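Local coordinates for protein cytochrome P450 (Novosphingobium aromaticivorans, PDB 3OFT) that is a haem-binding cytochrome P450 with the mainly helical fold of that family, modelled with a molecule of (2R,5R)-hexane-2,5-diol in a pocket, at residues A[269-274]-A[353-358]; A[275-280]-A[322-327]; A[72-77]-A[301-306]. All blocks are in the same frame, centred on the assembly; numbering follows the deposited sequence.

Contacts 1 and 2 are neighbours, their centres about 11 Å apart. Both draw on helix 267-277, and along the chain contact 2 is nested inside the loop that contact 1 closes. They touch at the Glu273 carboxylate, which reaches the loop 322-327. Contact 3 lies farther off, about 31 Å from contact 1 and about 28 Å from contact 2 between centres, though its nearest atoms come to about 7 Å from those of contact 2. In contact 1 Glu354 touches the haem, with the Val355 side chain about 6 Å from it. In contact 3 Leu72 touches (2R,5R)-hexane-2,5-diol, with the Tyr305 side chain about 5 Å away.

Contact 1 of 3, residues A[269-274]-A[353-358]; sequences AAADEL and MEVIVF
Glu273 OE2 is gripped by three donors, on a different face of helix 267-277 from the one where Ala271 meets Val355 and Ile356. It takes the backbone Arg325 N at 2.9 Å, Arg276 NH2 at 2.9 Å in a salt bridge, and NE of Arg328. With CG anti to the backbone N (chi1 -176°) and a bend at chi2, the carboxylate reaches away from helix 348-365. The Glu273-Leu-Met-Arg276 sequence is the ExxR motif of the P450 K helix, and Arg328 completes the Glu-Arg-Arg cluster known in this family.

The contact itself is wholly apolar. Ala271 CB enters the angle between two branches of the facing helix, with Val355 CG1 at 3.6 Å and Ile356 CG1 also at 3.6 Å. The directions to these two atoms differ by about 99°, so the methyl is seated between them instead of resting on either one. Val355 brings CG1 there by setting it anti to its backbone N (chi1 169°). Ile356 starts off to the side and touches with its CG1 methylene. The small alanine lets the backbones come close: the CA atoms of Ala271 and Ile356 are 5.8 Å apart.

Beside this seat, Asp272 OD1 forms a salt bridge with Arg352 NE, a second tie between the same two helices, while Glu354 touches the haem. No hydrogen bond joins the two segments, and their spacing probably rests on the fit of the alanine methyl between the branched side chains, with the Asp272-Arg352 salt bridge as a flanking polar tie and Glu273 directed to the loop 322-327.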
loop_
_atom_site.group_PDB
_atom_site.type_symbol
_atom_site.label_atom_id
_atom_site.label_comp_id
_atom_site.label_asym_id
_atom_site.label_seq_id
_atom_site.Cartn_x
_atom_site.Cartn_y
_atom_site.Cartn_z
ATOM N N ALA A 269 -9.574 10.096 13.914
ATOM C CA ALA A 269 -9.558 8.867 14.661
ATOM C C ALA A 269 -10.161 7.717 13.844
ATOM O O ALA A 269 -9.656 6.589 13.925
ATOM C CB ALA A 269 -10.240 9.003 16.023
ATOM N N ALA A 270 -11.180 8.014 13.023
ATOM C CA ALA A 270 -11.800 6.969 12.191
ATOM C C ALA A 270 -10.796 6.544 11.092
ATOM O O ALA A 270 -10.706 5.363 10.776
ATOM C CB ALA A 270 -13.137 7.446 11.579
ATOM N N ALA A 271 -10.008 7.491 10.575
ATOM C CA ALA A 271 -9.027 7.163 9.536
ATOM C C ALA A 271 -8.000 6.211 10.088
ATOM O O ALA A 271 -7.691 5.235 9.435
ATOM C CB ALA A 271 -8.365 8.392 8.939
ATOM N N ASP A 272 -7.527 6.441 11.314
ATOM C CA ASP A 272 -6.572 5.527 11.937
ATOM C C ASP A 272 -7.131 4.127 12.191
ATOM O O ASP A 272 -6.434 3.136 11.970
ATOM C CB ASP A 272 -6.028 6.111 13.248
ATOM C CG ASP A 272 -5.085 7.283 13.038
ATOM O OD1 ASP A 272 -4.499 7.471 11.953
ATOM O OD2 ASP A 272 -4.913 8.035 13.996
ATOM N N GLU A 273 -8.362 4.047 12.704
ATOM C CA GLU A 273 -9.035 2.793 12.999
ATOM C C GLU A 273 -9.366 2.039 11.701
ATOM O O GLU A 273 -9.171 0.839 11.627
ATOM C CB GLU A 273 -10.293 3.022 13.903
ATOM C CG GLU A 273 -11.010 1.757 14.348
ATOM C CD GLU A 273 -10.178 0.816 15.260
ATOM O OE1 GLU A 273 -8.965 1.037 15.494
ATOM O OE2 GLU A 273 -10.761 -0.173 15.715
ATOM N N LEU A 274 -9.818 2.729 10.663
ATOM C CA LEU A 274 -10.094 2.035 9.379
ATOM C C LEU A 274 -8.807 1.502 8.714
ATOM O O LEU A 274 -8.805 0.412 8.123
ATOM C CB LEU A 274 -10.827 2.972 8.412
ATOM C CG LEU A 274 -12.226 3.307 8.954
ATOM C CD1 LEU A 274 -12.945 4.388 8.139
ATOM C CD2 LEU A 274 -13.074 2.049 9.080
ATOM N N MET A 353 -3.186 11.381 5.798
ATOM C CA MET A 353 -3.765 12.635 5.312
ATOM C C MET A 353 -4.682 12.415 4.106
ATOM O O MET A 353 -5.749 13.027 4.010
ATOM C CB MET A 353 -2.656 13.669 4.987
ATOM C CG MET A 353 -3.141 15.095 4.540
ATOM S SD MET A 353 -3.479 15.158 2.754
ATOM C CE MET A 353 -1.822 15.554 2.147
ATOM N N GLU A 354 -4.263 11.584 3.167
ATOM C CA GLU A 354 -5.120 11.279 2.016
ATOM C C GLU A 354 -6.441 10.614 2.447
ATOM O O GLU A 354 -7.511 10.954 1.914
ATOM C CB GLU A 354 -4.395 10.358 1.051
ATOM C CG GLU A 354 -3.186 11.027 0.386
ATOM C CD GLU A 354 -2.378 10.027 -0.484
ATOM O OE1 GLU A 354 -2.294 10.196 -1.689
ATOM O OE2 GLU A 354 -1.820 9.047 0.047
ATOM N N VAL A 355 -6.369 9.679 3.392
ATOM C CA VAL A 355 -7.600 9.003 3.866
ATOM C C VAL A 355 -8.505 10.015 4.594
ATOM O O VAL A 355 -9.737 10.031 4.375
ATOM C CB VAL A 355 -7.303 7.790 4.773
ATOM C CG1 VAL A 355 -8.625 7.266 5.479
ATOM C CG2 VAL A 355 -6.635 6.675 3.939
ATOM N N ILE A 356 -7.908 10.825 5.460
ATOM C CA ILE A 356 -8.681 11.914 6.151
ATOM C C ILE A 356 -9.331 12.883 5.154
ATOM O O ILE A 356 -10.505 13.225 5.255
ATOM C CB ILE A 356 -7.768 12.688 7.140
ATOM C CG1 ILE A 356 -7.462 11.790 8.353
ATOM C CG2 ILE A 356 -8.398 14.060 7.523
ATOM C CD1 ILE A 356 -6.285 12.301 9.272
ATOM N N VAL A 357 -8.581 13.312 4.158
ATOM C CA VAL A 357 -9.133 14.252 3.193
ATOM C C VAL A 357 -10.271 13.621 2.352
ATOM O O VAL A 357 -11.287 14.280 2.010
ATOM C CB VAL A 357 -7.915 14.811 2.412
ATOM C CG1 VAL A 357 -7.945 14.605 0.897
ATOM C CG2 VAL A 357 -7.527 16.178 2.966
ATOM N N PHE A 358 -10.091 12.337 2.040
ATOM C CA PHE A 358 -11.133 11.562 1.380
ATOM C C PHE A 358 -12.417 11.513 2.201
ATOM O O PHE A 358 -13.513 11.799 1.688
ATOM C CB PHE A 358 -10.654 10.133 1.046
ATOM C CG PHE A 358 -11.779 9.255 0.622
ATOM C CD1 PHE A 358 -12.416 9.483 -0.595
ATOM C CD2 PHE A 358 -12.275 8.273 1.467
ATOM C CE1 PHE A 358 -13.501 8.757 -0.961
ATOM C CE2 PHE A 358 -13.374 7.527 1.105
ATOM C CZ PHE A 358 -13.991 7.764 -0.115
#

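Contact 2 of 3, residues A[275-280]-A[322-327]; sequences MRRYPT and EEVRFD
The Arg277 guanidinium is sandwiched: Glu322 CG lies 3.7 Å above the centre of one face, and CE1 of its own neighbour Tyr278 lies 3.4 Å off the opposite face, toward the rim. CG of Arg277, set anti to the backbone N (chi1 174°), lies over the Tyr278 ring face, and a bend at chi2 turns the rest of the chain toward Glu322. The single hydrogen bond across the segments, Arg277 NE to Glu322 O at 2.8 Å, is bent, with an N-H...O angle of 135°, and NE stands 35° above the carbonyl plane. A water accepts from Arg277 NH2 at 3.1 Å and makes a weak bond to the same carbonyl.

Arg277 CG packs against Val324 CG2 at 3.9 Å, the two side chains crossing at about a right angle. Arg276 NH2 comes within 2.9 Å of Glu323 O, but the angle is too poor for a hydrogen bond; its salt bridge is with Glu273. Within the loop, Arg325 holds Asp327 side-on and salt-bridges Glu323 through NH1.

Glu322 OE2 is 4.2 Å from Arg277 NH2, while OE1 pairs with Lys31. The C-terminal end of the ExxR-bearing helix 267-277 is joined to the loop before helix 348-365 by a bent bond to a backbone carbonyl, the Glu322 methylene over the guanidinium and Val324 on Arg277 CG, the two charges probably attracting only at longer range.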
loop_
_atom_site.group_PDB
_atom_site.type_symbol
_atom_site.label_atom_id
_atom_site.label_comp_id
_atom_site.label_asym_id
_atom_site.label_seq_id
_atom_site.Cartn_x
_atom_site.Cartn_y
_atom_site.Cartn_z
ATOM N N MET A 275 -7.733 2.270 8.831
ATOM C CA MET A 275 -6.414 1.830 8.293
ATOM C C MET A 275 -5.894 0.596 9.031
ATOM O O MET A 275 -5.320 -0.305 8.421
ATOM C CB MET A 275 -5.393 2.967 8.254
ATOM C CG MET A 275 -5.840 4.084 7.302
ATOM S SD MET A 275 -4.857 5.610 7.292
ATOM C CE MET A 275 -3.420 5.019 6.413
ATOM N N ARG A 276 -6.156 0.517 10.326
ATOM C CA ARG A 276 -5.796 -0.652 11.132
ATOM C C ARG A 276 -6.685 -1.821 10.717
ATOM O O ARG A 276 -6.222 -2.967 10.650
ATOM C CB ARG A 276 -6.026 -0.339 12.644
ATOM C CG ARG A 276 -5.606 -1.457 13.555
ATOM C CD ARG A 276 -6.390 -1.465 14.888
ATOM N NE ARG A 276 -7.865 -1.546 14.720
ATOM C CZ ARG A 276 -8.558 -2.667 14.508
ATOM N NH1 ARG A 276 -7.960 -3.852 14.346
ATOM N NH2 ARG A 276 -9.893 -2.600 14.401
ATOM N N ARG A 277 -7.965 -1.523 10.460
ATOM C CA ARG A 277 -8.992 -2.583 10.267
ATOM C C ARG A 277 -8.865 -3.281 8.907
ATOM O O ARG A 277 -9.218 -4.461 8.777
ATOM C CB ARG A 277 -10.407 -1.957 10.370
ATOM C CG ARG A 277 -11.608 -2.883 10.046
ATOM C CD ARG A 277 -11.700 -4.122 10.969
ATOM N NE ARG A 277 -12.808 -5.009 10.538
ATOM C CZ ARG A 277 -12.736 -5.917 9.566
ATOM N NH1 ARG A 277 -11.631 -6.060 8.850
ATOM N NH2 ARG A 277 -13.810 -6.634 9.251
ATOM N N TYR A 278 -8.428 -2.534 7.884
ATOM C CA TYR A 278 -8.427 -3.065 6.484
ATOM C C TYR A 278 -7.072 -3.086 5.779
ATOM O O TYR A 278 -6.960 -2.568 4.644
ATOM C CB TYR A 278 -9.457 -2.348 5.573
ATOM C CG TYR A 278 -10.861 -2.426 6.142
ATOM C CD1 TYR A 278 -11.555 -3.643 6.144
ATOM C CD2 TYR A 278 -11.474 -1.307 6.697
ATOM C CE1 TYR A 278 -12.872 -3.741 6.691
ATOM C CE2 TYR A 278 -12.785 -1.393 7.238
ATOM C CZ TYR A 278 -13.476 -2.606 7.203
ATOM O OH TYR A 278 -14.766 -2.734 7.716
ATOM N N PRO A 279 -6.063 -3.743 6.395
ATOM C CA PRO A 279 -4.759 -3.782 5.756
ATOM C C PRO A 279 -4.723 -4.828 4.643
ATOM O O PRO A 279 -5.271 -5.953 4.808
ATOM C CB PRO A 279 -3.828 -4.200 6.914
ATOM C CG PRO A 279 -4.714 -5.191 7.721
ATOM C CD PRO A 279 -6.042 -4.394 7.727
ATOM N N THR A 280 -4.066 -4.511 3.534
ATOM C CA THR A 280 -4.050 -5.475 2.433
ATOM C C THR A 280 -2.670 -5.647 1.831
ATOM O O THR A 280 -2.552 -6.240 0.738
ATOM C CB THR A 280 -5.050 -5.099 1.332
ATOM O OG1 THR A 280 -4.696 -3.838 0.734
ATOM C CG2 THR A 280 -6.538 -5.087 1.868
ATOM N N GLU A 322 -11.725 -7.263 14.501
ATOM C CA GLU A 322 -12.612 -6.902 13.412
ATOM C C GLU A 322 -13.626 -5.776 13.764
ATOM O O GLU A 322 -14.323 -5.256 12.882
ATOM C CB GLU A 322 -13.282 -8.137 12.799
ATOM C CG GLU A 322 -12.315 -8.904 11.898
ATOM C CD GLU A 322 -12.899 -10.139 11.292
ATOM O OE1 GLU A 322 -12.103 -10.976 10.816
ATOM O OE2 GLU A 322 -14.146 -10.274 11.270
ATOM N N GLU A 323 -13.675 -5.381 15.031
ATOM C CA GLU A 323 -14.510 -4.235 15.448
ATOM C C GLU A 323 -13.793 -2.922 15.159
ATOM O O GLU A 323 -12.599 -2.786 15.429
ATOM C CB GLU A 323 -14.876 -4.334 16.954
ATOM C CG GLU A 323 -15.602 -5.630 17.315
ATOM C CD GLU A 323 -16.085 -5.711 18.778
ATOM O OE1 GLU A 323 -15.997 -4.722 19.530
ATOM O OE2 GLU A 323 -16.557 -6.793 19.179
ATOM N N VAL A 324 -14.509 -1.965 14.588
ATOM C CA VAL A 324 -13.999 -0.625 14.379
ATOM C C VAL A 324 -14.411 0.086 15.673
ATOM O O VAL A 324 -15.611 0.245 15.931
ATOM C CB VAL A 324 -14.669 0.045 13.147
ATOM C CG1 VAL A 324 -14.324 1.541 13.036
ATOM C CG2 VAL A 324 -14.258 -0.708 11.846
ATOM N N ARG A 325 -13.435 0.470 16.487
ATOM C CA ARG A 325 -13.716 1.124 17.775
ATOM C C ARG A 325 -12.675 2.121 18.181
ATOM O O ARG A 325 -11.549 2.066 17.707
ATOM C CB ARG A 325 -13.920 0.111 18.889
ATOM C CG ARG A 325 -12.949 -0.983 18.953
ATOM C CD ARG A 325 -13.514 -2.070 19.860
ATOM N NE ARG A 325 -13.727 -1.551 21.215
ATOM C CZ ARG A 325 -14.796 -1.784 21.967
ATOM N NH1 ARG A 325 -15.806 -2.538 21.517
ATOM N NH2 ARG A 325 -14.860 -1.253 23.186
ATOM N N PHE A 326 -13.073 3.042 19.060
ATOM C CA PHE A 326 -12.324 4.270 19.271
ATOM C C PHE A 326 -11.598 4.272 20.610
ATOM O O PHE A 326 -11.039 5.276 20.993
ATOM C CB PHE A 326 -13.307 5.451 19.257
ATOM C CG PHE A 326 -13.856 5.774 17.891
ATOM C CD1 PHE A 326 -13.137 6.600 17.021
ATOM C CD2 PHE A 326 -15.087 5.272 17.482
ATOM C CE1 PHE A 326 -13.648 6.909 15.733
ATOM C CE2 PHE A 326 -15.609 5.573 16.215
ATOM C CZ PHE A 326 -14.874 6.391 15.337
ATOM N N ASP A 327 -11.692 3.182 21.343
ATOM C CA ASP A 327 -11.116 3.110 22.701
ATOM C C ASP A 327 -9.865 2.236 22.759
ATOM O O ASP A 327 -9.479 1.765 23.834
ATOM C CB ASP A 327 -12.166 2.581 23.686
ATOM C CG ASP A 327 -12.677 1.176 23.336
ATOM O OD1 ASP A 327 -13.454 0.632 24.148
ATOM O OD2 ASP A 327 -12.369 0.619 22.250
HETATM O O HOH W 1 -16.318 -7.278 10.966
#

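Contact 3 of 3, residues A[72-77]-A[301-306]; sequences LAVTPG and GDLVYL
Val74 carries most of the contact between the loop 72-77 and strand 303-307, and its CG1 serves two partners. Leu303 CD2 is 4.3 Å from Val74 CG1, and the same leucine methyl lies 4.1 Å from Val74 CA, so it covers the base of the valine as well as its branch. On the Tyr305 side, Val74 CG1 approaches ring atom CD2 at 4.3 Å, obliquely. These distances describe loose van der Waals contact without any hydrogen bond, and the nearest CA atoms, Val74 and Leu303, stand 7.1 Å apart. Leu303 reaches the loop with a second torsion of 21°, away from a staggered minimum, while the Tyr305 ring comes closer than its CB direction suggests because CG is set anti to the backbone N (chi1 -162°).

In the next shell, His48 touches all three of Val74, Leu303 and Tyr305, and Ser284 touches Val74 and Tyr305. Ile16 packs on Val74 too. The strand that carries Leu303 and Tyr305 is fixed between strands 48-51 and 282-287: both residues have backbone hydrogen bonds with Trp49, and Val304 has one with Arg285. At the far end of the Tyr305 ring, OH is hydrogen-bonded to Asn383 OD1.

Asn383 and Leu72 both belong to the (2R,5R)-hexane-2,5-diol pocket, so pocket-lining elements flank this apolar patch. A loop just before the short helix 78-82, laid against the mixed sheet, is consistent with the region between the B and C helices meeting the beta1 sheet of the cytochrome P450 fold.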
loop_
_atom_site.group_PDB
_atom_site.type_symbol
_atom_site.label_atom_id
_atom_site.label_comp_id
_atom_site.label_asym_id
_atom_site.label_seq_id
_atom_site.Cartn_x
_atom_site.Cartn_y
_atom_site.Cartn_z
ATOM N N LEU A 72 12.244 -8.464 -3.312
ATOM C CA LEU A 72 10.997 -7.747 -3.692
ATOM C C LEU A 72 9.752 -8.636 -3.730
ATOM O O LEU A 72 8.709 -8.262 -3.200
ATOM C CB LEU A 72 11.109 -6.951 -5.011
ATOM C CG LEU A 72 9.909 -6.082 -5.468
ATOM C CD1 LEU A 72 9.701 -4.954 -4.458
ATOM C CD2 LEU A 72 10.122 -5.469 -6.853
ATOM N N ALA A 73 9.863 -9.788 -4.386
ATOM C CA ALA A 73 8.702 -10.616 -4.608
ATOM C C ALA A 73 9.087 -12.053 -4.763
ATOM O O ALA A 73 10.269 -12.383 -5.083
ATOM C CB ALA A 73 7.914 -10.152 -5.832
ATOM N N VAL A 74 8.100 -12.928 -4.572
ATOM C CA VAL A 74 8.305 -14.340 -4.879
ATOM C C VAL A 74 8.377 -14.669 -6.392
ATOM O O VAL A 74 8.878 -15.734 -6.761
ATOM C CB VAL A 74 7.279 -15.271 -4.141
ATOM C CG1 VAL A 74 7.366 -15.042 -2.606
ATOM C CG2 VAL A 74 5.897 -15.046 -4.662
ATOM N N THR A 75 7.892 -13.778 -7.260
ATOM C CA THR A 75 8.036 -13.960 -8.714
ATOM C C THR A 75 9.473 -13.699 -9.119
ATOM O O THR A 75 9.964 -12.594 -8.880
ATOM C CB THR A 75 7.179 -12.947 -9.451
ATOM O OG1 THR A 75 5.897 -12.906 -8.846
ATOM C CG2 THR A 75 7.024 -13.323 -10.898
ATOM N N PRO A 76 10.157 -14.690 -9.757
ATOM C CA PRO A 76 11.565 -14.475 -10.088
ATOM C C PRO A 76 11.739 -13.339 -11.087
ATOM O O PRO A 76 10.915 -13.165 -11.989
ATOM C CB PRO A 76 11.999 -15.803 -10.731
ATOM C CG PRO A 76 11.004 -16.807 -10.252
ATOM C CD PRO A 76 9.714 -16.061 -10.116
ATOM N N GLY A 77 12.825 -12.588 -10.911
ATOM C CA GLY A 77 13.184 -11.515 -11.814
ATOM C C GLY A 77 12.580 -10.136 -11.560
ATOM O O GLY A 77 13.058 -9.155 -12.126
ATOM N N GLY A 301 18.703 -18.109 1.967
ATOM C CA GLY A 301 18.201 -18.313 0.619
ATOM C C GLY A 301 16.725 -18.620 0.518
ATOM O O GLY A 301 16.182 -18.539 -0.580
ATOM N N ASP A 302 16.092 -19.042 1.608
ATOM C CA ASP A 302 14.642 -19.262 1.609
ATOM C C ASP A 302 13.952 -17.912 1.471
ATOM O O ASP A 302 14.435 -16.908 2.018
ATOM C CB ASP A 302 14.143 -19.855 2.940
ATOM C CG ASP A 302 14.454 -21.349 3.102
ATOM O OD1 ASP A 302 14.102 -21.884 4.172
ATOM O OD2 ASP A 302 15.048 -21.973 2.195
ATOM N N LEU A 303 12.821 -17.896 0.766
ATOM C CA LEU A 303 11.918 -16.715 0.751
ATOM C C LEU A 303 10.827 -16.826 1.816
ATOM O O LEU A 303 10.371 -17.930 2.136
ATOM C CB LEU A 303 11.260 -16.550 -0.622
ATOM C CG LEU A 303 11.916 -15.738 -1.757
ATOM C CD1 LEU A 303 13.418 -15.546 -1.638
ATOM C CD2 LEU A 303 11.465 -16.235 -3.150
ATOM N N VAL A 304 10.436 -15.672 2.359
ATOM C CA VAL A 304 9.430 -15.570 3.412
ATOM C C VAL A 304 8.395 -14.509 3.005
ATOM O O VAL A 304 8.780 -13.401 2.604
ATOM C CB VAL A 304 10.055 -15.111 4.756
ATOM C CG1 VAL A 304 8.995 -15.173 5.858
ATOM C CG2 VAL A 304 11.308 -15.957 5.097
ATOM N N TYR A 305 7.113 -14.854 3.080
ATOM C CA TYR A 305 6.043 -13.913 2.702
ATOM C C TYR A 305 5.318 -13.486 3.978
ATOM O O TYR A 305 4.964 -14.343 4.818
ATOM C CB TYR A 305 5.063 -14.597 1.755
ATOM C CG TYR A 305 4.177 -13.662 0.961
ATOM C CD1 TYR A 305 2.820 -13.571 1.242
ATOM C CD2 TYR A 305 4.715 -12.848 -0.045
ATOM C CE1 TYR A 305 1.996 -12.727 0.495
ATOM C CE2 TYR A 305 3.901 -11.989 -0.782
ATOM C CZ TYR A 305 2.550 -11.943 -0.495
ATOM O OH TYR A 305 1.727 -11.120 -1.228
ATOM N N LEU A 306 5.097 -12.180 4.115
ATOM C CA LEU A 306 4.591 -11.579 5.345
ATOM C C LEU A 306 3.328 -10.765 5.072
ATOM O O LEU A 306 3.424 -9.655 4.559
ATOM C CB LEU A 306 5.653 -10.645 5.943
ATOM C CG LEU A 306 7.038 -11.224 6.168
ATOM C CD1 LEU A 306 7.951 -10.147 6.716
ATOM C CD2 LEU A 306 6.991 -12.428 7.144
#